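Local coordinates for protein choline kinase (Cryptosporidium parvum, PDB 3MES) that probably phosphorylates choline, and perhaps ethanolamine, as a kinase of the choline/ethanolamine kinase family, and binds ADP and magnesium, at residues Y129-N132 against P137-I140; D125-L130 against R147-I152; H179-N182 against D187-S190. All coordinates share one frame; numbering follows the deposited sequence.

Contact 1: Y129-N132 against P137-I140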
ATOM      1  N   TYR B 129      11.645  -4.270  20.054  1.00 23.44           N
ATOM      2  CA  TYR B 129      12.468  -3.996  18.884  1.00 23.12           C
ATOM      3  C   TYR B 129      11.599  -3.548  17.714  1.00 22.95           C
ATOM      4  O   TYR B 129      11.813  -2.482  17.135  1.00 22.91           O
ATOM      5  CB  TYR B 129      13.279  -5.232  18.492  1.00 23.07           C
ATOM      6  CG  TYR B 129      14.070  -5.050  17.217  1.00 22.79           C
ATOM      7  CD1 TYR B 129      15.106  -4.127  17.147  1.00 22.24           C
ATOM      8  CD2 TYR B 129      13.781  -5.799  16.084  1.00 22.43           C
ATOM      9  CE1 TYR B 129      15.831  -3.954  15.986  1.00 22.27           C
ATOM     10  CE2 TYR B 129      14.503  -5.635  14.917  1.00 22.46           C
ATOM     11  CZ  TYR B 129      15.526  -4.709  14.874  1.00 22.33           C
ATOM     12  OH  TYR B 129      16.249  -4.540  13.715  1.00 22.18           O
ATOM     13  N   LEU B 130      10.615  -4.374  17.372  1.00 22.76           N
ATOM     14  CA  LEU B 130       9.694  -4.066  16.289  1.00 22.53           C
ATOM     15  C   LEU B 130       9.046  -2.704  16.505  1.00 22.47           C
ATOM     16  O   LEU B 130       8.811  -1.952  15.556  1.00 22.28           O
ATOM     17  CB  LEU B 130       8.628  -5.153  16.182  1.00 22.49           C
ATOM     18  CG  LEU B 130       9.173  -6.550  15.871  1.00 22.39           C
ATOM     19  CD1 LEU B 130       8.052  -7.581  15.864  1.00 22.04           C
ATOM     20  CD2 LEU B 130       9.921  -6.546  14.542  1.00 22.05           C
ATOM     21  N   SER B 131       8.755  -2.393  17.764  1.00 22.47           N
ATOM     22  CA  SER B 131       8.193  -1.103  18.121  1.00 22.47           C
ATOM     23  C   SER B 131       9.204  -0.003  17.819  1.00 22.49           C
ATOM     24  O   SER B 131       8.845   1.057  17.311  1.00 22.48           O
ATOM     25  CB  SER B 131       7.812  -1.084  19.604  1.00 22.57           C
ATOM     26  OG  SER B 131       7.123   0.106  19.948  1.00 22.64           O
ATOM     27  N   ASN B 132      10.471  -0.274  18.118  1.00 22.54           N
ATOM     28  CA  ASN B 132      11.540   0.712  17.950  1.00 22.56           C
ATOM     29  C   ASN B 132      11.916   1.021  16.501  1.00 22.46           C
ATOM     30  O   ASN B 132      12.298   2.148  16.186  1.00 22.48           O
ATOM     31  CB  ASN B 132      12.784   0.303  18.743  1.00 22.66           C
ATOM     32  CG  ASN B 132      12.780   0.855  20.157  1.00 23.04           C
ATOM     33  OD1 ASN B 132      12.993   0.123  21.126  1.00 23.20           O
ATOM     34  ND2 ASN B 132      12.534   2.156  20.282  1.00 23.39           N
ATOM     35  N   PRO B 137       3.197  -1.204  16.764  1.00 19.57           N
ATOM     36  CA  PRO B 137       2.678   0.027  17.354  1.00 19.65           C
ATOM     37  C   PRO B 137       3.698   0.650  18.299  1.00 19.72           C
ATOM     38  O   PRO B 137       4.369  -0.064  19.042  1.00 19.72           O
ATOM     39  CB  PRO B 137       1.450  -0.449  18.134  1.00 19.61           C
ATOM     40  CG  PRO B 137       1.023  -1.698  17.439  1.00 19.55           C
ATOM     41  CD  PRO B 137       2.289  -2.346  16.962  1.00 19.50           C
ATOM     42  N   ASN B 138       3.816   1.970  18.262  1.00 19.91           N
ATOM     43  CA  ASN B 138       4.777   2.675  19.102  1.00 20.24           C
ATOM     44  C   ASN B 138       4.517   2.481  20.596  1.00 20.24           C
ATOM     45  O   ASN B 138       3.370   2.482  21.039  1.00 20.14           O
ATOM     46  CB  ASN B 138       4.785   4.167  18.765  1.00 20.31           C
ATOM     47  CG  ASN B 138       5.967   4.895  19.372  1.00 20.90           C
ATOM     48  OD1 ASN B 138       5.849   6.041  19.810  1.00 21.71           O
ATOM     49  ND2 ASN B 138       7.116   4.229  19.403  1.00 21.25           N
ATOM     50  N   ILE B 139       5.590   2.310  21.365  1.00 20.34           N
ATOM     51  CA  ILE B 139       5.490   2.229  22.818  1.00 20.44           C
ATOM     52  C   ILE B 139       5.663   3.615  23.422  1.00 20.64           C
ATOM     53  O   ILE B 139       6.690   4.262  23.227  1.00 20.73           O
ATOM     54  CB  ILE B 139       6.568   1.301  23.417  1.00 20.47           C
ATOM     55  CG1 ILE B 139       6.329  -0.153  23.010  1.00 20.28           C
ATOM     56  CG2 ILE B 139       6.594   1.418  24.936  1.00 20.32           C
ATOM     57  CD1 ILE B 139       7.429  -1.087  23.462  1.00 19.80           C
ATOM     58  N   ILE B 140       4.657   4.069  24.157  1.00 20.79           N
ATOM     59  CA  ILE B 140       4.709   5.385  24.778  1.00 21.00           C
ATOM     60  C   ILE B 140       5.247   5.297  26.204  1.00 21.30           C
ATOM     61  O   ILE B 140       5.993   6.168  26.652  1.00 21.39           O
ATOM     62  CB  ILE B 140       3.324   6.055  24.774  1.00 20.95           C
ATOM     63  CG1 ILE B 140       2.826   6.216  23.335  1.00 20.57           C
ATOM     64  CG2 ILE B 140       3.374   7.401  25.486  1.00 20.93           C
ATOM     65  CD1 ILE B 140       1.371   6.597  23.226  1.00 20.31           C
TER
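S131, in the last turn of helix 120-132, meets the chain of P137-I139 where it leaves the helix-to-strand connection and enters strand 139-143, an outermost strand of the five-stranded antiparallel sheet of the kinase N-terminal lobe. The CA atoms of S131 and N138 come to 5.2 Å, and the CA-CB bond of S131 points at the incoming chain. Its CB already packs at 3.8 Å from I139 CG1. One bond further, OG is anti to the backbone N (chi1 -173°), a torsion that carries the hydroxyl across to the carbonyl of P137. There OG donates a hydrogen bond to P137 O over 2.9 Å; the C=O...O angle is 132° and the donor sits 26° out of the carbonyl plane, so the approach is bent. S131 OG also lies 3.0 Å from I139 N. The residue S131 accounts for 82 of the 143 Å² buried between the segments. P137 also touches F127 of the same helix and bound ADP, which places the contact beside the nucleotide pocket. The hydroxyl is also touched by a methylene, I139 CG1 lying 3.2 Å from S131 OG.

Contact 2: D125-L130 against R147-I152. With ADP (adenosine-5'-diphosphate), chain I.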
ATOM      1  N   ASP B 125      10.685  -8.911  24.415  1.00 28.54           N
ATOM      2  CA  ASP B 125      11.950  -8.470  23.851  1.00 28.07           C
ATOM      3  C   ASP B 125      11.807  -8.187  22.361  1.00 27.59           C
ATOM      4  O   ASP B 125      12.304  -7.178  21.861  1.00 27.54           O
ATOM      5  CB  ASP B 125      13.026  -9.531  24.085  1.00 28.22           C
ATOM      6  CG  ASP B 125      14.400  -9.071  23.657  1.00 28.64           C
ATOM      7  OD1 ASP B 125      14.650  -7.846  23.679  1.00 28.93           O
ATOM      8  OD2 ASP B 125      15.231  -9.934  23.301  1.00 29.10           O
ATOM      9  N   VAL B 126      11.122  -9.084  21.656  1.00 26.93           N
ATOM     10  CA  VAL B 126      10.918  -8.944  20.219  1.00 26.22           C
ATOM     11  C   VAL B 126      10.003  -7.766  19.895  1.00 25.89           C
ATOM     12  O   VAL B 126      10.274  -6.992  18.976  1.00 25.81           O
ATOM     13  CB  VAL B 126      10.325 -10.227  19.605  1.00 26.25           C
ATOM     14  CG1 VAL B 126       9.836  -9.960  18.189  1.00 26.18           C
ATOM     15  CG2 VAL B 126      11.348 -11.350  19.623  1.00 25.97           C
ATOM     16  N   PHE B 127       8.918  -7.633  20.650  1.00 25.38           N
ATOM     17  CA  PHE B 127       7.973  -6.547  20.424  1.00 25.00           C
ATOM     18  C   PHE B 127       8.624  -5.172  20.570  1.00 24.75           C
ATOM     19  O   PHE B 127       8.382  -4.277  19.759  1.00 24.74           O
ATOM     20  CB  PHE B 127       6.771  -6.661  21.365  1.00 25.00           C
ATOM     21  CG  PHE B 127       5.711  -5.626  21.117  1.00 24.81           C
ATOM     22  CD1 PHE B 127       4.801  -5.781  20.084  1.00 24.42           C
ATOM     23  CD2 PHE B 127       5.628  -4.492  21.914  1.00 24.57           C
ATOM     24  CE1 PHE B 127       3.823  -4.827  19.851  1.00 24.45           C
ATOM     25  CE2 PHE B 127       4.652  -3.534  21.687  1.00 24.60           C
ATOM     26  CZ  PHE B 127       3.748  -3.703  20.653  1.00 24.37           C
ATOM     27  N   ARG B 128       9.445  -5.004  21.603  1.00 24.40           N
ATOM     28  CA  ARG B 128      10.097  -3.717  21.843  1.00 24.15           C
ATOM     29  C   ARG B 128      10.980  -3.299  20.671  1.00 23.81           C
ATOM     30  O   ARG B 128      11.055  -2.119  20.332  1.00 23.75           O
ATOM     31  CB  ARG B 128      10.902  -3.739  23.146  1.00 24.14           C
ATOM     32  CG  ARG B 128      10.048  -3.556  24.393  1.00 24.49           C
ATOM     33  CD  ARG B 128      10.898  -3.216  25.608  1.00 24.87           C
ATOM     34  NE  ARG B 128      11.506  -4.399  26.206  1.00 25.40           N
ATOM     35  CZ  ARG B 128      11.157  -4.901  27.386  1.00 25.56           C
ATOM     36  NH1 ARG B 128      11.766  -5.980  27.854  1.00 25.43           N
ATOM     37  NH2 ARG B 128      10.203  -4.320  28.102  1.00 25.73           N
ATOM     38  N   TYR B 129      11.645  -4.270  20.054  1.00 23.44           N
ATOM     39  CA  TYR B 129      12.468  -3.996  18.884  1.00 23.12           C
ATOM     40  C   TYR B 129      11.599  -3.548  17.714  1.00 22.95           C
ATOM     41  O   TYR B 129      11.813  -2.482  17.135  1.00 22.91           O
ATOM     42  CB  TYR B 129      13.279  -5.232  18.492  1.00 23.07           C
ATOM     43  CG  TYR B 129      14.070  -5.050  17.217  1.00 22.79           C
ATOM     44  CD1 TYR B 129      15.106  -4.127  17.147  1.00 22.24           C
ATOM     45  CD2 TYR B 129      13.781  -5.799  16.084  1.00 22.43           C
ATOM     46  CE1 TYR B 129      15.831  -3.954  15.986  1.00 22.27           C
ATOM     47  CE2 TYR B 129      14.503  -5.635  14.917  1.00 22.46           C
ATOM     48  CZ  TYR B 129      15.526  -4.709  14.874  1.00 22.33           C
ATOM     49  OH  TYR B 129      16.249  -4.540  13.715  1.00 22.18           O
ATOM     50  N   LEU B 130      10.615  -4.374  17.372  1.00 22.76           N
ATOM     51  CA  LEU B 130       9.694  -4.066  16.289  1.00 22.53           C
ATOM     52  C   LEU B 130       9.046  -2.704  16.505  1.00 22.47           C
ATOM     53  O   LEU B 130       8.811  -1.952  15.556  1.00 22.28           O
ATOM     54  CB  LEU B 130       8.628  -5.153  16.182  1.00 22.49           C
ATOM     55  CG  LEU B 130       9.173  -6.550  15.871  1.00 22.39           C
ATOM     56  CD1 LEU B 130       8.052  -7.581  15.864  1.00 22.04           C
ATOM     57  CD2 LEU B 130       9.921  -6.546  14.542  1.00 22.05           C
ATOM     58  N   ARG B 147       2.113  -1.834  29.570  1.00 23.53           N
ATOM     59  CA  ARG B 147       2.679  -0.807  28.699  1.00 23.19           C
ATOM     60  C   ARG B 147       1.600   0.045  28.043  1.00 23.08           C
ATOM     61  O   ARG B 147       0.446  -0.366  27.939  1.00 23.06           O
ATOM     62  CB  ARG B 147       3.582  -1.436  27.632  1.00 23.10           C
ATOM     63  CG  ARG B 147       2.875  -2.370  26.657  1.00 22.59           C
ATOM     64  CD  ARG B 147       3.848  -2.857  25.592  1.00 21.56           C
ATOM     65  NE  ARG B 147       3.197  -3.595  24.512  1.00 20.55           N
ATOM     66  CZ  ARG B 147       3.378  -4.890  24.272  1.00 19.76           C
ATOM     67  NH1 ARG B 147       4.193  -5.602  25.039  1.00 19.41           N
ATOM     68  NH2 ARG B 147       2.749  -5.474  23.263  1.00 19.42           N
ATOM     69  N   ILE B 148       1.985   1.244  27.620  1.00 23.02           N
ATOM     70  CA  ILE B 148       1.092   2.132  26.888  1.00 22.91           C
ATOM     71  C   ILE B 148       1.510   2.161  25.423  1.00 22.93           C
ATOM     72  O   ILE B 148       2.632   2.546  25.097  1.00 22.89           O
ATOM     73  CB  ILE B 148       1.135   3.566  27.450  1.00 22.87           C
ATOM     74  CG1 ILE B 148       0.749   3.575  28.930  1.00 22.96           C
ATOM     75  CG2 ILE B 148       0.215   4.481  26.656  1.00 22.74           C
ATOM     76  CD1 ILE B 148       0.820   4.950  29.569  1.00 22.69           C
ATOM     77  N   GLU B 149       0.607   1.744  24.543  1.00 23.03           N
ATOM     78  CA  GLU B 149       0.898   1.691  23.117  1.00 23.07           C
ATOM     79  C   GLU B 149       0.133   2.748  22.337  1.00 23.24           C
ATOM     80  O   GLU B 149      -0.915   3.228  22.771  1.00 23.21           O
ATOM     81  CB  GLU B 149       0.532   0.323  22.541  1.00 22.97           C
ATOM     82  CG  GLU B 149       1.200  -0.858  23.200  1.00 22.79           C
ATOM     83  CD  GLU B 149       0.753  -2.168  22.584  1.00 22.31           C
ATOM     84  OE1 GLU B 149       0.117  -2.125  21.508  1.00 21.68           O
ATOM     85  OE2 GLU B 149       1.030  -3.233  23.171  1.00 22.25           O
ATOM     86  N   GLU B 150       0.665   3.090  21.170  1.00 23.39           N
ATOM     87  CA  GLU B 150      -0.058   3.889  20.200  1.00 23.52           C
ATOM     88  C   GLU B 150      -1.296   3.115  19.763  1.00 23.54           C
ATOM     89  O   GLU B 150      -1.211   1.926  19.441  1.00 23.58           O
ATOM     90  CB  GLU B 150       0.836   4.164  18.993  1.00 23.60           C
ATOM     91  CG  GLU B 150       0.093   4.563  17.738  1.00 24.24           C
ATOM     92  CD  GLU B 150       1.004   4.638  16.526  1.00 25.54           C
ATOM     93  OE1 GLU B 150       2.096   4.027  16.556  1.00 25.80           O
ATOM     94  OE2 GLU B 150       0.625   5.305  15.541  1.00 26.16           O
ATOM     95  N   PHE B 151      -2.449   3.774  19.762  1.00 23.43           N
ATOM     96  CA  PHE B 151      -3.664   3.123  19.296  1.00 23.37           C
ATOM     97  C   PHE B 151      -3.777   3.204  17.778  1.00 23.24           C
ATOM     98  O   PHE B 151      -3.972   4.282  17.218  1.00 23.10           O
ATOM     99  CB  PHE B 151      -4.910   3.723  19.951  1.00 23.38           C
ATOM    100  CG  PHE B 151      -6.191   3.062  19.519  1.00 23.65           C
ATOM    101  CD1 PHE B 151      -6.630   1.903  20.137  1.00 23.51           C
ATOM    102  CD2 PHE B 151      -6.946   3.591  18.486  1.00 23.78           C
ATOM    103  CE1 PHE B 151      -7.803   1.287  19.739  1.00 23.66           C
ATOM    104  CE2 PHE B 151      -8.120   2.982  18.083  1.00 23.98           C
ATOM    105  CZ  PHE B 151      -8.549   1.826  18.711  1.00 23.69           C
ATOM    106  N   ILE B 152      -3.644   2.057  17.121  1.00 23.18           N
ATOM    107  CA  ILE B 152      -3.824   1.967  15.679  1.00 23.07           C
ATOM    108  C   ILE B 152      -5.311   1.994  15.354  1.00 23.15           C
ATOM    109  O   ILE B 152      -6.000   0.983  15.482  1.00 23.06           O
ATOM    110  CB  ILE B 152      -3.220   0.664  15.127  1.00 23.07           C
ATOM    111  CG1 ILE B 152      -1.754   0.530  15.556  1.00 22.93           C
ATOM    112  CG2 ILE B 152      -3.376   0.597  13.610  1.00 22.74           C
ATOM    113  CD1 ILE B 152      -0.916   1.775  15.315  1.00 22.77           C
TER
HETATM  114  PB  ADP I 425      -3.911 -10.866  23.634  1.00 25.25           P
HETATM  115  O1B ADP I 425      -4.729 -11.034  24.893  1.00 25.82           O
HETATM  116  O2B ADP I 425      -2.502 -10.376  23.864  1.00 25.37           O
HETATM  117  O3B ADP I 425      -4.028 -12.024  22.669  1.00 25.78           O
HETATM  118  PA  ADP I 425      -4.233  -9.126  21.422  1.00 24.67           P
HETATM  119  O1A ADP I 425      -4.209 -10.300  20.473  1.00 24.49           O
HETATM  120  O2A ADP I 425      -3.041  -8.211  21.535  1.00 25.10           O
HETATM  121  O3A ADP I 425      -4.633  -9.634  22.898  1.00 24.92           O
HETATM  122  O5' ADP I 425      -5.529  -8.243  21.078  1.00 24.63           O
HETATM  123  C5' ADP I 425      -5.440  -7.146  20.182  1.00 24.68           C
HETATM  124  C4' ADP I 425      -6.836  -6.870  19.657  1.00 24.31           C
HETATM  125  O4' ADP I 425      -7.318  -5.663  20.242  1.00 24.16           O
HETATM  126  C3' ADP I 425      -6.798  -6.663  18.153  1.00 24.43           C
HETATM  127  O3' ADP I 425      -7.651  -7.612  17.513  1.00 25.27           O
HETATM  128  C2' ADP I 425      -7.303  -5.256  17.927  1.00 24.27           C
HETATM  129  O2' ADP I 425      -8.657  -5.310  17.476  1.00 24.03           O
HETATM  130  C1' ADP I 425      -7.227  -4.603  19.295  1.00 24.07           C
HETATM  131  N9  ADP I 425      -5.903  -3.958  19.460  1.00 23.82           N
HETATM  132  C8  ADP I 425      -4.847  -4.490  20.104  1.00 23.86           C
HETATM  133  N7  ADP I 425      -3.781  -3.648  20.082  1.00 23.35           N
HETATM  134  C5  ADP I 425      -4.158  -2.546  19.408  1.00 23.63           C
HETATM  135  C6  ADP I 425      -3.521  -1.267  19.017  1.00 23.48           C
HETATM  136  N6  ADP I 425      -2.236  -0.997  19.354  1.00 23.34           N
HETATM  137  N1  ADP I 425      -4.266  -0.382  18.316  1.00 23.44           N
HETATM  138  C2  ADP I 425      -5.544  -0.643  17.977  1.00 23.64           C
HETATM  139  N3  ADP I 425      -6.188  -1.779  18.299  1.00 23.57           N
HETATM  140  C4  ADP I 425      -5.559  -2.754  19.000  1.00 23.81           C
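The guanidinium of R147 lies flat on the ring of F127, joining helix 120-132 to strand 146-150 in the ATP-binding lobe of a protein-kinase-like fold. The planes are 17° apart and the centres 3.6 Å, the values of a stack. It is also an off-centre cation-pi contact: R147 CZ stands 34° off the ring normal, while NH2 is the atom above the middle of the ring and comes within 3.1 Å of F127 CE2. F127 reaches this position with CG anti to its own N (chi1 -176°), its CA-CB bond directed at the strand.

In the next shell, E149, two residues along the strand, fixes the rotation of the guanidinium. R147 NE forms a salt bridge to E149 OE2 at 2.6 Å, and a weak bond from NH2 reaches the same oxygen. The NE bond meets OE2 on its anti side, out of the carboxylate plane. R108 makes a second salt bridge to E149 OE2, and this shared carboxylate would probably offset the closeness of the two arginines; Y110 OH is hydrogen-bonded to R147 NH1. F127 CZ lies 3.7 Å from E149 OE2, so the ring also borders the carboxylate.

Farther out, the strand runs into the linker that reads the adenine, in the manner of a kinase hinge. ADP N6 donates to E150 O over 3.1 Å, and I152 N donates to ADP N1 over 2.8 Å. The ring of F151 has ADP C2 above one face, toward its rim. E149 connects the two ends of this chain of contacts: its OE1 accepts a weak hydrogen bond from ADP N6 at 3.4 Å.

Contact 3: H179-N182 against D187-S190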
ATOM      1  N   HIS B 179       9.968  -9.004   6.599  1.00 18.34           N
ATOM      2  CA  HIS B 179      10.789 -10.190   6.404  1.00 18.57           C
ATOM      3  C   HIS B 179      12.282  -9.894   6.271  1.00 18.88           C
ATOM      4  O   HIS B 179      13.114 -10.688   6.706  1.00 18.93           O
ATOM      5  CB  HIS B 179      10.293 -10.970   5.186  1.00 18.50           C
ATOM      6  CG  HIS B 179       9.165 -11.906   5.489  1.00 18.22           C
ATOM      7  ND1 HIS B 179       8.912 -13.034   4.739  1.00 18.17           N
ATOM      8  CD2 HIS B 179       8.240 -11.896   6.477  1.00 18.17           C
ATOM      9  CE1 HIS B 179       7.870 -13.671   5.243  1.00 18.42           C
ATOM     10  NE2 HIS B 179       7.443 -13.000   6.299  1.00 18.23           N
ATOM     11  N   ILE B 180      12.622  -8.753   5.678  1.00 19.30           N
ATOM     12  CA  ILE B 180      14.018  -8.449   5.358  1.00 19.66           C
ATOM     13  C   ILE B 180      14.839  -7.880   6.522  1.00 19.83           C
ATOM     14  O   ILE B 180      16.060  -7.770   6.424  1.00 19.82           O
ATOM     15  CB  ILE B 180      14.128  -7.494   4.143  1.00 19.70           C
ATOM     16  CG1 ILE B 180      13.256  -6.254   4.347  1.00 19.91           C
ATOM     17  CG2 ILE B 180      13.740  -8.203   2.862  1.00 19.75           C
ATOM     18  CD1 ILE B 180      13.887  -5.204   5.228  1.00 20.03           C
ATOM     19  N   ILE B 181      14.179  -7.529   7.621  1.00 20.10           N
ATOM     20  CA  ILE B 181      14.866  -6.870   8.733  1.00 20.43           C
ATOM     21  C   ILE B 181      16.054  -7.663   9.282  1.00 20.76           C
ATOM     22  O   ILE B 181      17.030  -7.075   9.748  1.00 20.78           O
ATOM     23  CB  ILE B 181      13.903  -6.529   9.894  1.00 20.36           C
ATOM     24  CG1 ILE B 181      13.320  -7.808  10.502  1.00 20.34           C
ATOM     25  CG2 ILE B 181      12.808  -5.583   9.420  1.00 20.09           C
ATOM     26  CD1 ILE B 181      12.258  -7.558  11.552  1.00 20.46           C
ATOM     27  N   ASN B 182      15.975  -8.990   9.225  1.00 21.10           N
ATOM     28  CA  ASN B 182      17.034  -9.829   9.781  1.00 21.44           C
ATOM     29  C   ASN B 182      18.257  -9.931   8.873  1.00 21.76           C
ATOM     30  O   ASN B 182      19.251 -10.562   9.231  1.00 21.99           O
ATOM     31  CB  ASN B 182      16.514 -11.229  10.123  1.00 21.27           C
ATOM     32  CG  ASN B 182      16.183 -12.048   8.888  1.00 21.24           C
ATOM     33  OD1 ASN B 182      16.630 -13.188   8.746  1.00 21.00           O
ATOM     34  ND2 ASN B 182      15.400 -11.468   7.988  1.00 20.71           N
ATOM     35  N   ASP B 187      20.962  -3.023  13.132  1.00 23.42           N
ATOM     36  CA  ASP B 187      20.509  -2.998  14.521  1.00 23.63           C
ATOM     37  C   ASP B 187      19.684  -4.224  14.894  1.00 23.76           C
ATOM     38  O   ASP B 187      19.101  -4.278  15.978  1.00 23.71           O
ATOM     39  CB  ASP B 187      19.695  -1.733  14.793  1.00 23.53           C
ATOM     40  CG  ASP B 187      18.446  -1.656  13.943  1.00 23.64           C
ATOM     41  OD1 ASP B 187      18.132  -2.657  13.263  1.00 23.86           O
ATOM     42  OD2 ASP B 187      17.778  -0.600  13.955  1.00 23.37           O
ATOM     43  N   PHE B 188      19.628  -5.207  14.003  1.00 23.94           N
ATOM     44  CA  PHE B 188      18.863  -6.414  14.285  1.00 24.12           C
ATOM     45  C   PHE B 188      19.492  -7.192  15.438  1.00 24.28           C
ATOM     46  O   PHE B 188      20.651  -7.593  15.364  1.00 24.29           O
ATOM     47  CB  PHE B 188      18.738  -7.295  13.039  1.00 24.11           C
ATOM     48  CG  PHE B 188      17.834  -8.481  13.230  1.00 24.06           C
ATOM     49  CD1 PHE B 188      16.457  -8.320  13.278  1.00 24.02           C
ATOM     50  CD2 PHE B 188      18.358  -9.756  13.368  1.00 24.04           C
ATOM     51  CE1 PHE B 188      15.620  -9.407  13.459  1.00 23.79           C
ATOM     52  CE2 PHE B 188      17.527 -10.850  13.548  1.00 24.01           C
ATOM     53  CZ  PHE B 188      16.155 -10.674  13.594  1.00 24.06           C
ATOM     54  N   PRO B 189      18.724  -7.401  16.516  1.00 24.48           N
ATOM     55  CA  PRO B 189      19.222  -8.103  17.693  1.00 24.63           C
ATOM     56  C   PRO B 189      19.844  -9.452  17.338  1.00 24.80           C
ATOM     57  O   PRO B 189      19.192 -10.299  16.725  1.00 24.76           O
ATOM     58  CB  PRO B 189      17.962  -8.299  18.536  1.00 24.60           C
ATOM     59  CG  PRO B 189      17.092  -7.154  18.155  1.00 24.51           C
ATOM     60  CD  PRO B 189      17.332  -6.951  16.690  1.00 24.47           C
ATOM     61  N   SER B 190      21.100  -9.639  17.727  1.00 25.01           N
ATOM     62  CA  SER B 190      21.819 -10.870  17.439  1.00 25.20           C
ATOM     63  C   SER B 190      21.323 -12.005  18.325  1.00 25.27           C
ATOM     64  O   SER B 190      21.454 -13.180  17.980  1.00 25.21           O
ATOM     65  CB  SER B 190      23.321 -10.664  17.645  1.00 25.20           C
ATOM     66  OG  SER B 190      24.028 -11.884  17.518  1.00 25.40           O
TER
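The turn that follows helix 165-179 folds back on the loop leading to helix 198-214, and the two runs meet through the aromatic ring of F188. N182 CA sits almost exactly above the centre of that ring, 3.6 Å from the centroid and only 5° off the normal, which defines a CH-pi contact over the face. N182 CB lies over the same face and leans toward the far end of the ring, 3.5 Å from F188 CZ. The amide end of N182 leads away, so the asparagine contributes its backbone and first side-chain carbon to this contact. With CG of F188 anti to the backbone N (chi1 -174°) the ring is carried toward the 179-182 turn, and chi2 of 74° sets the turn of its face.

Both runs belong to the C-terminal lobe of the kinase-like fold, away from the nucleotide and metal sites. There F188 and I181 both also touch F264 of strand 262-265, and N182 and F188 both touch I291 of strand 290-293, so the same strands border the pair.

I181 adds a second set of contacts. Its carbonyl O is 3.7 Å from F188 CB and approaches the ring obliquely. The side chains of I181 and F188 cross at about a right angle, with I181 CG1 standing 4.1 Å from F188 CE1.

In the fold
Along the chain, helix 120-132 comes first and supplies one side of contacts 1 and 2. Contact 1 closes a short loop, with four residues between its segments, as the chain turns into strand 139-143; contact 2 closes a longer one from an overlapping stretch of the helix that shares Y129 and L130. The loop of contact 1 lies within that of contact 2, and their strands pair side by side, I140 N lying 2.7 Å from I148 O. Contact 3 follows in series, closing its own four-residue gap after helix 165-179. Y129 OH lies 2.7 Å from D187 OD1, so helix 120-132 ties the nucleotide-binding sheet to the loop of contact 3.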